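Local coordinates for DinB-like domain-containing protein (Enterococcus faecalis, PDB 3CEX) that is of unknown function but carries a DinB-like domain, the helical-bundle fold of the DinB superfamily, at residues M4-E12 with L122-L130. Numbering follows the deposited sequence.
Sequences MKVTQLSSE and LDQIKEEQL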
loop_
_atom_site.group_PDB
_atom_site.type_symbol
_atom_site.label_atom_id
_atom_site.label_comp_id
_atom_site.label_asym_id
_atom_site.label_seq_id
_atom_site.Cartn_x
_atom_site.Cartn_y
_atom_site.Cartn_z
HETATM N N MSE A 4 23.810 2.658 -6.052
HETATM C CA MSE A 4 22.546 2.029 -5.755
HETATM C C MSE A 4 21.707 1.858 -7.024
HETATM O O MSE A 4 21.638 2.742 -7.856
HETATM C CB MSE A 4 21.788 2.854 -4.739
HETATM C CG MSE A 4 20.589 2.116 -4.196
HETATM SE SE MSE A 4 19.648 3.150 -2.829
HETATM C CE MSE A 4 21.059 4.380 -2.405
ATOM N N LYS A 5 21.047 0.718 -7.130
ATOM C CA LYS A 5 20.093 0.488 -8.183
ATOM C C LYS A 5 18.859 1.397 -8.018
ATOM O O LYS A 5 18.423 1.661 -6.880
ATOM C CB LYS A 5 19.658 -0.985 -8.181
ATOM C CG LYS A 5 20.352 -1.852 -9.215
ATOM C CD LYS A 5 21.190 -2.958 -8.632
ATOM C CE LYS A 5 21.622 -3.890 -9.769
ATOM N NZ LYS A 5 22.334 -5.072 -9.241
ATOM N N VAL A 6 18.306 1.854 -9.151
ATOM C CA VAL A 6 17.114 2.709 -9.153
ATOM C C VAL A 6 15.836 1.957 -8.668
ATOM O O VAL A 6 14.828 2.570 -8.300
ATOM C CB VAL A 6 16.911 3.421 -10.538
ATOM C CG1 VAL A 6 18.186 4.209 -10.949
ATOM C CG2 VAL A 6 16.521 2.427 -11.617
ATOM N N THR A 7 15.904 0.635 -8.654
ATOM C CA THR A 7 14.829 -0.218 -8.191
ATOM C C THR A 7 14.990 -0.688 -6.720
ATOM O O THR A 7 14.126 -1.402 -6.209
ATOM C CB THR A 7 14.746 -1.478 -9.094
ATOM O OG1 THR A 7 15.995 -2.180 -9.042
ATOM C CG2 THR A 7 14.394 -1.100 -10.600
ATOM N N GLN A 8 16.087 -0.336 -6.048
ATOM C CA GLN A 8 16.335 -0.880 -4.689
ATOM C C GLN A 8 15.259 -0.443 -3.681
ATOM O O GLN A 8 14.737 -1.275 -2.905
ATOM C CB GLN A 8 17.735 -0.523 -4.151
ATOM C CG GLN A 8 17.873 -0.757 -2.620
ATOM C CD GLN A 8 19.308 -0.749 -2.110
ATOM O OE1 GLN A 8 20.261 -0.746 -2.886
ATOM N NE2 GLN A 8 19.462 -0.726 -0.788
ATOM N N LEU A 9 14.926 0.835 -3.657
ATOM C CA LEU A 9 13.872 1.281 -2.733
ATOM C C LEU A 9 12.493 0.615 -2.991
ATOM O O LEU A 9 11.789 0.282 -2.024
ATOM C CB LEU A 9 13.772 2.814 -2.646
ATOM C CG LEU A 9 14.967 3.615 -2.099
ATOM C CD1 LEU A 9 14.675 5.119 -2.058
ATOM C CD2 LEU A 9 15.346 3.117 -0.737
ATOM N N SER A 10 12.122 0.404 -4.257
ATOM C CA SER A 10 10.881 -0.346 -4.596
ATOM C C SER A 10 10.917 -1.761 -4.067
ATOM O O SER A 10 9.908 -2.285 -3.569
ATOM C CB SER A 10 10.649 -0.399 -6.118
ATOM O OG SER A 10 10.524 0.905 -6.654
ATOM N N SER A 11 12.095 -2.374 -4.144
ATOM C CA SER A 11 12.328 -3.704 -3.618
ATOM C C SER A 11 12.150 -3.787 -2.083
ATOM O O SER A 11 11.545 -4.736 -1.542
ATOM C CB SER A 11 13.736 -4.148 -4.033
ATOM O OG SER A 11 13.854 -5.519 -3.899
ATOM N N GLU A 12 12.680 -2.802 -1.375
ATOM C CA GLU A 12 12.510 -2.737 0.065
ATOM C C GLU A 12 11.047 -2.442 0.430
ATOM O O GLU A 12 10.540 -2.922 1.448
ATOM C CB GLU A 12 13.495 -1.718 0.649
ATOM C CG GLU A 12 14.937 -2.184 0.410
ATOM C CD GLU A 12 16.002 -1.215 0.842
ATOM O OE1 GLU A 12 15.671 -0.116 1.343
ATOM O OE2 GLU A 12 17.210 -1.562 0.655
ATOM N N LEU A 122 13.750 -7.013 -10.620
ATOM C CA LEU A 122 14.113 -5.649 -10.255
ATOM C C LEU A 122 15.629 -5.482 -10.192
ATOM O O LEU A 122 16.165 -4.433 -10.543
ATOM C CB LEU A 122 13.496 -5.229 -8.902
ATOM C CG LEU A 122 12.002 -4.874 -8.974
ATOM C CD1 LEU A 122 11.462 -4.544 -7.596
ATOM C CD2 LEU A 122 11.785 -3.726 -9.897
ATOM N N ASP A 123 16.299 -6.508 -9.699
ATOM C CA ASP A 123 17.750 -6.475 -9.569
ATOM C C ASP A 123 18.476 -6.579 -10.905
ATOM O O ASP A 123 19.657 -6.224 -10.995
ATOM C CB ASP A 123 18.198 -7.599 -8.649
ATOM C CG ASP A 123 17.872 -7.324 -7.196
ATOM O OD1 ASP A 123 17.787 -6.111 -6.832
ATOM O OD2 ASP A 123 17.685 -8.314 -6.414
ATOM N N GLN A 124 17.796 -7.089 -11.929
ATOM C CA GLN A 124 18.438 -7.324 -13.224
ATOM C C GLN A 124 17.985 -6.362 -14.324
ATOM O O GLN A 124 18.672 -6.217 -15.329
ATOM C CB GLN A 124 18.257 -8.782 -13.654
ATOM C CG GLN A 124 18.935 -9.763 -12.695
ATOM C CD GLN A 124 18.685 -11.220 -13.056
ATOM O OE1 GLN A 124 18.087 -11.970 -12.276
ATOM N NE2 GLN A 124 19.143 -11.630 -14.234
ATOM N N ILE A 125 16.860 -5.685 -14.135
ATOM C CA ILE A 125 16.417 -4.714 -15.120
ATOM C C ILE A 125 17.471 -3.597 -15.233
ATOM O O ILE A 125 17.968 -3.118 -14.218
ATOM C CB ILE A 125 15.011 -4.151 -14.774
ATOM C CG1 ILE A 125 14.367 -3.487 -15.998
ATOM C CG2 ILE A 125 15.078 -3.201 -13.622
ATOM C CD1 ILE A 125 14.210 -4.436 -17.200
ATOM N N LYS A 126 17.833 -3.232 -16.469
ATOM C CA LYS A 126 18.696 -2.075 -16.749
ATOM C C LYS A 126 17.867 -0.806 -16.839
ATOM O O LYS A 126 16.716 -0.822 -17.286
ATOM C CB LYS A 126 19.522 -2.287 -18.038
ATOM C CG LYS A 126 20.784 -3.113 -17.793
ATOM C CD LYS A 126 21.303 -3.828 -19.042
ATOM C CE LYS A 126 20.683 -5.234 -19.232
ATOM N NZ LYS A 126 20.440 -5.993 -17.928
ATOM N N GLU A 127 18.455 0.285 -16.381
ATOM C CA GLU A 127 17.753 1.540 -16.231
ATOM C C GLU A 127 17.239 2.076 -17.581
ATOM O O GLU A 127 16.223 2.753 -17.645
ATOM C CB GLU A 127 18.704 2.525 -15.562
ATOM C CG GLU A 127 18.117 3.862 -15.155
ATOM C CD GLU A 127 19.209 4.907 -14.945
ATOM O OE1 GLU A 127 19.107 6.015 -15.549
ATOM O OE2 GLU A 127 20.176 4.590 -14.196
ATOM N N GLU A 128 17.962 1.769 -18.652
ATOM C CA GLU A 128 17.572 2.166 -20.002
ATOM C C GLU A 128 16.281 1.456 -20.468
ATOM O O GLU A 128 15.521 1.995 -21.275
ATOM C CB GLU A 128 18.716 1.888 -20.976
ATOM C CG GLU A 128 19.914 2.834 -20.805
ATOM C CD GLU A 128 20.790 2.579 -19.540
ATOM O OE1 GLU A 128 20.559 1.581 -18.793
ATOM O OE2 GLU A 128 21.714 3.400 -19.298
ATOM N N GLN A 129 16.042 0.257 -19.937
ATOM C CA GLN A 129 14.856 -0.530 -20.277
ATOM C C GLN A 129 13.568 0.009 -19.651
ATOM O O GLN A 129 12.484 -0.341 -20.103
ATOM C CB GLN A 129 15.035 -1.979 -19.849
ATOM C CG GLN A 129 16.129 -2.721 -20.549
ATOM C CD GLN A 129 16.412 -4.061 -19.893
ATOM O OE1 GLN A 129 16.843 -4.128 -18.733
ATOM N NE2 GLN A 129 16.180 -5.142 -20.637
ATOM N N LEU A 130 13.684 0.830 -18.608
ATOM C CA LEU A 130 12.492 1.307 -17.907
ATOM C C LEU A 130 11.580 2.193 -18.771
ATOM O O LEU A 130 10.381 2.245 -18.541
ATOM C CB LEU A 130 12.863 2.044 -16.612
ATOM C CG LEU A 130 13.423 1.192 -15.468
ATOM C CD1 LEU A 130 13.883 2.135 -14.355
ATOM C CD2 LEU A 130 12.386 0.159 -14.959
HETATM O O HOH W 1 16.587 -3.851 -6.912
#
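Thr7 meets Leu122 through both branches of its side chain. Its hydroxyl OG1 donates to the backbone carbonyl O of Leu122 at 2.7 Å, coming from above the carbonyl plane, 54° out of it. With chi1 at 59°, OG1 sits between the backbone N and carbonyl carbon of Thr7, which leaves the methyl CG2 to pack 3.8 Å from Leu122 CD2 and 3.7 Å from Ile125 CG2. Threonine suits a buried place that asks for a donor on one branch and an apolar group on the other. A water donates to Thr7 OG1 (2.8 Å) and to Asp123 OD1 (2.6 Å), tying in the exposed aspartate without direct contact.

Val6 puts its two methyls to different use: CG2 lies 3.8 Å from Leu130 CD1, and CG1 meets the end of Glu127 near OE2, the two side chains crossing at about a right angle. Valine's branching thus serves two neighbours at once. Lys5 bends at chi2 and lays CE 3.3 Å from Asp123 O; its long chain offers methylenes here while the amine can stay near solvent. Leu122 CD1 rests 4.1 Å from the backbone N of Ser11, an approach consistent with a small serine.

A type I turn from Lys5 to Gln8 presents Lys5, Val6 and Thr7 just before helix 8-25. Leu148 of helix 144-170 touches both Leu122 and Leu130, and Glu127 OE1 accepts a bond from Met4 N of the second subunit. Within this partly buried apolar patch, Thr7 OG1 both donates and accepts, which limits rotation of the hydroxyl and probably fixes its hydrogen toward Leu122 O.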